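Local coordinates for predicted metal-dependent hydrolase of the TIM-barrel fold (Lactobacillus casei, PDB 2QPX), which is of unknown function but binds zinc in a TIM-barrel fold and is probably a metal-dependent hydrolase of the amidohydrolase family, at residues Asp108-Asp112 with Leu113-Ala117; Ile169-Arg173 with Val174-Leu178; Pro345-Asp348 with Leu349-Lys353. One frame throughout, in Å; residues are numbered along the deposited sequence.

Contact 1 (Asp108-Asp112 with Leu113-Ala117); sequences DPILD and LDQTA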
loop_
_atom_site.group_PDB
_atom_site.type_symbol
_atom_site.label_atom_id
_atom_site.label_comp_id
_atom_site.label_asym_id
_atom_site.label_seq_id
_atom_site.Cartn_x
_atom_site.Cartn_y
_atom_site.Cartn_z
ATOM N N ASP A 108 -7.032 -28.289 22.751
ATOM C CA ASP A 108 -6.133 -28.875 23.748
ATOM C C ASP A 108 -5.330 -27.811 24.507
ATOM O O ASP A 108 -4.110 -27.927 24.640
ATOM C CB ASP A 108 -5.212 -29.891 23.070
ATOM C CG ASP A 108 -5.961 -30.810 22.173
ATOM O OD1 ASP A 108 -6.683 -31.689 22.704
ATOM O OD2 ASP A 108 -5.886 -30.651 20.936
ATOM N N PRO A 109 -6.024 -26.767 25.010
ATOM C CA PRO A 109 -5.314 -25.632 25.583
ATOM C C PRO A 109 -4.731 -25.903 26.965
ATOM O O PRO A 109 -5.239 -26.773 27.714
ATOM C CB PRO A 109 -6.415 -24.595 25.786
ATOM C CG PRO A 109 -7.605 -25.410 26.058
ATOM C CD PRO A 109 -7.491 -26.591 25.130
ATOM N N ILE A 110 -3.708 -25.129 27.294
ATOM C CA ILE A 110 -3.321 -24.864 28.668
ATOM C C ILE A 110 -3.958 -23.520 29.073
ATOM O O ILE A 110 -3.523 -22.470 28.612
ATOM C CB ILE A 110 -1.783 -24.858 28.870
ATOM C CG1 ILE A 110 -1.182 -26.219 28.459
ATOM C CG2 ILE A 110 -1.410 -24.485 30.293
ATOM C CD1 ILE A 110 0.312 -26.184 28.325
ATOM N N LEU A 111 -5.060 -23.582 29.822
ATOM C CA LEU A 111 -5.845 -22.381 30.180
ATOM C C LEU A 111 -5.359 -21.702 31.458
ATOM O O LEU A 111 -5.558 -20.497 31.673
ATOM C CB LEU A 111 -7.328 -22.738 30.331
ATOM C CG LEU A 111 -8.000 -23.252 29.073
ATOM C CD1 LEU A 111 -9.410 -23.734 29.384
ATOM C CD2 LEU A 111 -7.981 -22.133 27.992
ATOM N N ASP A 112 -4.712 -22.445 32.337
ATOM C CA ASP A 112 -4.337 -21.892 33.604
ATOM C C ASP A 112 -3.100 -21.018 33.451
ATOM O O ASP A 112 -2.073 -21.449 32.915
ATOM C CB ASP A 112 -4.140 -23.040 34.598
ATOM C CG ASP A 112 -3.851 -22.568 36.001
ATOM O OD1 ASP A 112 -2.760 -22.057 36.286
ATOM O OD2 ASP A 112 -4.754 -22.687 36.854
ATOM N N LEU A 113 -3.191 -19.766 33.887
ATOM C CA LEU A 113 -2.087 -18.834 33.713
ATOM C C LEU A 113 -0.905 -19.132 34.604
ATOM O O LEU A 113 0.231 -18.875 34.214
ATOM C CB LEU A 113 -2.562 -17.405 33.938
ATOM C CG LEU A 113 -3.684 -16.962 33.006
ATOM C CD1 LEU A 113 -4.001 -15.532 33.374
ATOM C CD2 LEU A 113 -3.252 -17.130 31.549
ATOM N N ASP A 114 -1.156 -19.662 35.812
ATOM C CA ASP A 114 -0.078 -20.073 36.686
ATOM C C ASP A 114 0.675 -21.260 36.067
ATOM O O ASP A 114 1.901 -21.302 36.116
ATOM C CB ASP A 114 -0.618 -20.449 38.080
ATOM C CG ASP A 114 -1.142 -19.264 38.826
ATOM O OD1 ASP A 114 -0.434 -18.249 38.957
ATOM O OD2 ASP A 114 -2.291 -19.355 39.266
ATOM N N GLN A 115 -0.040 -22.219 35.507
ATOM C CA GLN A 115 0.596 -23.329 34.799
ATOM C C GLN A 115 1.388 -22.846 33.594
ATOM O O GLN A 115 2.467 -23.354 33.311
ATOM C CB GLN A 115 -0.392 -24.377 34.328
ATOM C CG GLN A 115 -1.089 -25.144 35.430
ATOM C CD GLN A 115 -2.114 -26.118 34.863
ATOM O OE1 GLN A 115 -2.117 -26.468 33.643
ATOM N NE2 GLN A 115 -3.002 -26.575 35.746
ATOM N N THR A 116 0.830 -21.879 32.862
ATOM C CA THR A 116 1.562 -21.308 31.733
ATOM C C THR A 116 2.851 -20.646 32.227
ATOM O O THR A 116 3.911 -20.835 31.634
ATOM C CB THR A 116 0.714 -20.297 30.963
ATOM O OG1 THR A 116 -0.525 -20.912 30.562
ATOM C CG2 THR A 116 1.455 -19.796 29.705
ATOM N N ALA A 117 2.759 -19.852 33.297
ATOM C CA ALA A 117 3.939 -19.177 33.840
ATOM C C ALA A 117 5.026 -20.204 34.257
ATOM O O ALA A 117 6.230 -19.993 34.007
ATOM C CB ALA A 117 3.567 -18.248 35.005
HETATM O O HOH W 1 -1.146 -21.343 27.840
HETATM O O HOH W 2 -4.511 -25.558 32.322
HETATM O O HOH W 3 -3.982 -21.384 39.129
#
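I110 meets the first turn of helix 113-120 through one branch: its CG2 lies 3.7 Å from T116 OG1 and 4.0 Å from Q115 OE1. Its carbonyl reaches the same threonine indirectly, since a single water donates to both I110 O and T116 OG1. L111 turns its side chain away from the helix, onto F21 and V105. D112 then carries most of the contact. Its CG stands anti to the backbone N (chi1 -175°), which swings the carboxylate over the helix start and places OD1 2.8 Å from Q115 N in a capping bond, with an N-H...O angle of 161°. OD1 is met on its anti side, out of the carboxylate plane. The backbone O of D112 is gripped twice by T116, by N at 2.9 Å and by OG1 at 2.9 Å, which approach from opposite faces of the carbonyl plane, OG1 lying above it. The Q115 amide stacks on the D112 carboxylate, their planes 17° apart, with CD 3.7 Å from D112 CB. A water 2.9 Å from Q115 OE1 donates to it and accepts from D112 N. Another water donates to D112 OD2 and D114 OD2, and would probably ease the repulsion between the acids. With L113, T116 and A117 resting on V124, helix 113-120 lies against strand 124-127, and the bond from Q115 N makes D112 its N-cap.

Contact 2 (Ile169-Arg173 with Val174-Leu178); sequences IAAYR and VGLHL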
loop_
_atom_site.group_PDB
_atom_site.type_symbol
_atom_site.label_atom_id
_atom_site.label_comp_id
_atom_site.label_asym_id
_atom_site.label_seq_id
_atom_site.Cartn_x
_atom_site.Cartn_y
_atom_site.Cartn_z
ATOM N N ILE A 169 -12.153 -7.655 19.269
ATOM C CA ILE A 169 -12.083 -8.362 17.993
ATOM C C ILE A 169 -13.084 -7.830 16.952
ATOM O O ILE A 169 -13.406 -8.536 15.974
ATOM C CB ILE A 169 -12.225 -9.887 18.169
ATOM C CG1 ILE A 169 -13.535 -10.293 18.821
ATOM C CG2 ILE A 169 -10.990 -10.414 18.876
ATOM C CD1 ILE A 169 -13.939 -11.723 18.555
ATOM N N ALA A 170 -13.518 -6.576 17.111
ATOM C CA ALA A 170 -14.457 -5.976 16.154
ATOM C C ALA A 170 -14.057 -6.154 14.699
ATOM O O ALA A 170 -14.907 -6.452 13.829
ATOM C CB ALA A 170 -14.651 -4.466 16.463
ATOM N N ALA A 171 -12.764 -6.033 14.412
ATOM C CA ALA A 171 -12.309 -6.137 13.020
ATOM C C ALA A 171 -12.708 -7.472 12.399
ATOM O O ALA A 171 -13.008 -7.532 11.197
ATOM C CB ALA A 171 -10.790 -5.939 12.933
ATOM N N TYR A 172 -12.704 -8.542 13.187
ATOM C CA TYR A 172 -13.039 -9.892 12.682
ATOM C C TYR A 172 -14.575 -10.061 12.474
ATOM O O TYR A 172 -15.015 -10.981 11.747
ATOM C CB TYR A 172 -12.616 -10.977 13.680
ATOM C CG TYR A 172 -11.134 -11.268 13.852
ATOM C CD1 TYR A 172 -10.424 -11.948 12.898
ATOM C CD2 TYR A 172 -10.486 -10.943 15.027
ATOM C CE1 TYR A 172 -9.087 -12.276 13.085
ATOM C CE2 TYR A 172 -9.156 -11.264 15.239
ATOM C CZ TYR A 172 -8.459 -11.921 14.272
ATOM O OH TYR A 172 -7.120 -12.227 14.553
ATOM N N ARG A 173 -15.385 -9.233 13.126
ATOM C CA ARG A 173 -16.833 -9.439 13.187
ATOM C C ARG A 173 -17.570 -8.453 12.283
ATOM O O ARG A 173 -18.484 -8.843 11.531
ATOM C CB ARG A 173 -17.346 -9.347 14.621
ATOM C CG ARG A 173 -16.701 -10.344 15.602
ATOM C CD ARG A 173 -17.145 -11.716 15.304
ATOM N NE ARG A 173 -16.440 -12.736 16.073
ATOM C CZ ARG A 173 -16.744 -13.128 17.296
ATOM N NH1 ARG A 173 -17.723 -12.565 17.999
ATOM N NH2 ARG A 173 -16.046 -14.123 17.835
ATOM N N VAL A 174 -17.191 -7.189 12.387
ATOM C CA VAL A 174 -17.928 -6.069 11.790
ATOM C C VAL A 174 -17.068 -5.006 11.119
ATOM O O VAL A 174 -17.593 -4.085 10.479
ATOM C CB VAL A 174 -18.834 -5.405 12.845
ATOM C CG1 VAL A 174 -19.916 -6.396 13.341
ATOM C CG2 VAL A 174 -18.033 -4.856 14.042
ATOM N N GLY A 175 -15.753 -5.077 11.282
ATOM C CA GLY A 175 -14.887 -4.100 10.717
ATOM C C GLY A 175 -14.635 -2.948 11.684
ATOM O O GLY A 175 -15.126 -2.946 12.832
ATOM N N LEU A 176 -13.876 -1.967 11.209
ATOM C CA LEU A 176 -13.352 -0.905 12.059
ATOM C C LEU A 176 -13.904 0.502 11.788
ATOM O O LEU A 176 -13.388 1.479 12.323
ATOM C CB LEU A 176 -11.816 -0.861 12.027
ATOM C CG LEU A 176 -11.100 -2.076 12.631
ATOM C CD1 LEU A 176 -9.594 -1.931 12.372
ATOM C CD2 LEU A 176 -11.451 -2.165 14.117
ATOM N N HIS A 177 -14.978 0.601 10.983
ATOM C CA HIS A 177 -15.596 1.887 10.725
ATOM C C HIS A 177 -16.551 2.204 11.872
ATOM O O HIS A 177 -17.777 2.156 11.729
ATOM C CB HIS A 177 -16.301 1.858 9.369
ATOM C CG HIS A 177 -16.546 3.209 8.790
ATOM N ND1 HIS A 177 -16.484 4.371 9.533
ATOM C CD2 HIS A 177 -16.941 3.569 7.548
ATOM C CE1 HIS A 177 -16.803 5.394 8.758
ATOM N NE2 HIS A 177 -17.062 4.934 7.547
ATOM N N LEU A 178 -15.988 2.544 13.023
ATOM C CA LEU A 178 -16.735 2.661 14.251
ATOM C C LEU A 178 -17.510 3.988 14.258
ATOM O O LEU A 178 -16.946 5.047 13.983
ATOM C CB LEU A 178 -15.800 2.609 15.441
ATOM C CG LEU A 178 -14.826 1.442 15.543
ATOM C CD1 LEU A 178 -13.908 1.617 16.747
ATOM C CD2 LEU A 178 -15.495 0.045 15.547
#
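Helix 170-173, a single weakly bonded turn beside the second zinc site, ends in this contact, where A170 O gathers the backbone N-H groups of the residues that leave it. V174 N points straight at that oxygen (2.8 Å from V174 N to A170 O, N-H...O angle 174°), nearly in line with the C=O bond. G175 N reaches A170 O at 3.0 Å on a more bent path, from above the carbonyl plane, and R173 N is a third donor, so one buried oxygen takes three N-H groups. The chain turns off at G175, whose positive phi (91°) would press any CB against the preceding carbonyl oxygen. V174 CG1 stands anti to the carbonyl carbon (chi1 -64°), which leaves CG2 between the backbone N and that carbon, 3.5 Å from A170 O and 4.2 Å from A170 CB. An alanine in place of V174 would lack the methyl beside A170 O and CB and is likely to weaken the packing on helix 204-221. L176 bends its end back, CG lying 3.9 Å from A171 CB. The R173 guanidinium has I169 CD1 over one face, near its rim, while its NH1 forms a salt bridge with E135. V174 packs on K204 and I207 of helix 204-221, whereas A171 and L176 lean on strand 225-229, and Y172 sets its ring against the zinc ligand H228.

Contact 3 (Pro345-Asp348 with Leu349-Lys353); sequences PFVD and LAQKK. With EDO (1,2-ethanediol), chain E.
D348 and Q351 meet through a capping bond: D348 OD1 accepts from Q351 N at 2.9 Å, approached nearly along the C-O axis, with an N-H...O angle of 152°. The carboxylate gets there because CG lies between the backbone N and the carbonyl carbon (chi1 61°). One step along, D348 O accepts from K352 N at 3.1 Å, the donor in the carbonyl plane, which closes the first helical turn. V347 packs against the aliphatic stems of both residues, with its CB 3.9 Å from Q351 CG and its CG2 3.8 Å from K352 CG. The bend of Q351 at chi2 (62°) carries its amide off the aspartate, and OE1 accepts from O2 of an ethanediol at 2.8 Å. That molecule, probably from the crystallisation liquor, is also hydrogen-bonded to H57 NE2 and K51 O of the second subunit, and H57 of that subunit packs on V347 and Q351. K352, extended beyond CG, has its amine held by G1 O, F341 O and a salt bridge to D3, which ties the N-terminal residues and the end of helix 323-342 to the start of helix 349-367. The whole is an aspartate N-cap at a subunit interface.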
loop_
_atom_site.group_PDB
_atom_site.type_symbol
_atom_site.label_atom_id
_atom_site.label_comp_id
_atom_site.label_asym_id
_atom_site.label_seq_id
_atom_site.Cartn_x
_atom_site.Cartn_y
_atom_site.Cartn_z
ATOM N N PRO A 345 20.206 7.317 10.217
ATOM C CA PRO A 345 20.927 8.609 10.331
ATOM C C PRO A 345 20.524 9.448 11.547
ATOM O O PRO A 345 19.543 9.170 12.221
ATOM C CB PRO A 345 20.525 9.340 9.060
ATOM C CG PRO A 345 19.159 8.814 8.735
ATOM C CD PRO A 345 19.198 7.358 9.146
ATOM N N PHE A 346 21.320 10.487 11.802
ATOM C CA PHE A 346 20.989 11.622 12.678
ATOM C C PHE A 346 21.183 11.356 14.163
ATOM O O PHE A 346 21.497 12.266 14.916
ATOM C CB PHE A 346 19.574 12.209 12.445
ATOM C CG PHE A 346 19.241 12.464 11.013
ATOM C CD1 PHE A 346 20.116 13.120 10.185
ATOM C CD2 PHE A 346 18.020 12.023 10.482
ATOM C CE1 PHE A 346 19.804 13.331 8.865
ATOM C CE2 PHE A 346 17.725 12.259 9.169
ATOM C CZ PHE A 346 18.601 12.899 8.367
ATOM N N VAL A 347 20.990 10.130 14.621
ATOM C CA VAL A 347 20.906 9.871 16.045
ATOM C C VAL A 347 22.136 9.071 16.477
ATOM O O VAL A 347 22.730 8.304 15.690
ATOM C CB VAL A 347 19.590 9.098 16.421
ATOM C CG1 VAL A 347 18.379 9.994 16.167
ATOM C CG2 VAL A 347 19.513 7.767 15.697
ATOM N N ASP A 348 22.466 9.217 17.745
ATOM C CA ASP A 348 23.637 8.553 18.284
ATOM C C ASP A 348 23.289 7.152 18.756
ATOM O O ASP A 348 22.109 6.731 18.779
ATOM C CB ASP A 348 24.395 9.399 19.354
ATOM C CG ASP A 348 23.572 9.735 20.574
ATOM O OD1 ASP A 348 22.519 9.100 20.853
ATOM O OD2 ASP A 348 23.979 10.693 21.286
ATOM N N LEU A 349 24.322 6.388 19.077
ATOM C CA LEU A 349 24.125 5.042 19.551
ATOM C C LEU A 349 23.212 4.961 20.774
ATOM O O LEU A 349 22.338 4.082 20.850
ATOM C CB LEU A 349 25.498 4.398 19.852
ATOM C CG LEU A 349 25.421 2.931 20.297
ATOM C CD1 LEU A 349 24.710 2.014 19.255
ATOM C CD2 LEU A 349 26.855 2.401 20.657
ATOM N N ALA A 350 23.386 5.858 21.734
ATOM C CA ALA A 350 22.574 5.853 22.933
ATOM C C ALA A 350 21.073 6.002 22.592
ATOM O O ALA A 350 20.210 5.388 23.251
ATOM C CB ALA A 350 22.961 6.949 23.875
ATOM N N GLN A 351 20.775 6.876 21.641
ATOM C CA GLN A 351 19.365 7.093 21.230
ATOM C C GLN A 351 18.802 5.852 20.558
ATOM O O GLN A 351 17.625 5.477 20.787
ATOM C CB GLN A 351 19.272 8.315 20.320
ATOM C CG GLN A 351 17.843 8.653 19.881
ATOM C CD GLN A 351 16.962 8.993 21.011
ATOM O OE1 GLN A 351 16.926 10.163 21.476
ATOM N NE2 GLN A 351 16.188 7.998 21.478
ATOM N N LYS A 352 19.620 5.215 19.723
ATOM C CA LYS A 352 19.220 3.942 19.120
ATOM C C LYS A 352 18.849 2.900 20.196
ATOM O O LYS A 352 17.807 2.227 20.120
ATOM C CB LYS A 352 20.289 3.441 18.150
ATOM C CG LYS A 352 20.564 4.367 16.954
ATOM C CD LYS A 352 21.710 3.871 16.049
ATOM C CE LYS A 352 21.963 4.758 14.879
ATOM N NZ LYS A 352 22.948 4.155 13.895
ATOM N N LYS A 353 19.702 2.732 21.196
ATOM C CA LYS A 353 19.460 1.805 22.283
ATOM C C LYS A 353 18.213 2.172 23.106
ATOM O O LYS A 353 17.414 1.278 23.482
ATOM C CB LYS A 353 20.704 1.682 23.198
ATOM C CG LYS A 353 21.909 1.058 22.496
ATOM C CD LYS A 353 23.112 1.041 23.472
ATOM C CE LYS A 353 24.265 0.260 22.906
ATOM N NZ LYS A 353 25.447 0.428 23.866
HETATM C C1 EDO E . 14.150 13.581 22.235
HETATM O O1 EDO E . 13.244 14.094 23.189
HETATM C C2 EDO E . 14.229 12.081 22.545
HETATM O O2 EDO E . 14.416 11.363 21.335
#

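In the fold
Contacts 1 and 3 are both aspartate N-caps at helix starts, yet they differ in surroundings: 108-117 is a surface contact wetted by three bridging waters, whereas 345-353 is partly buried and faces a second subunit. The two caps reach the equivalent N-H from different side-chain rotations. In contact 1 a threonine hydroxyl adds a second grip on the cap carbonyl, while contact 3 relies more on the apolar packing of V347. Contact 2 is a helix end, partly buried, made of backbone bonds and apolar packing. It lies closest to the zinc, while contact 3 is remote from it. The three share no elements; centres are 28 to 40 Å apart.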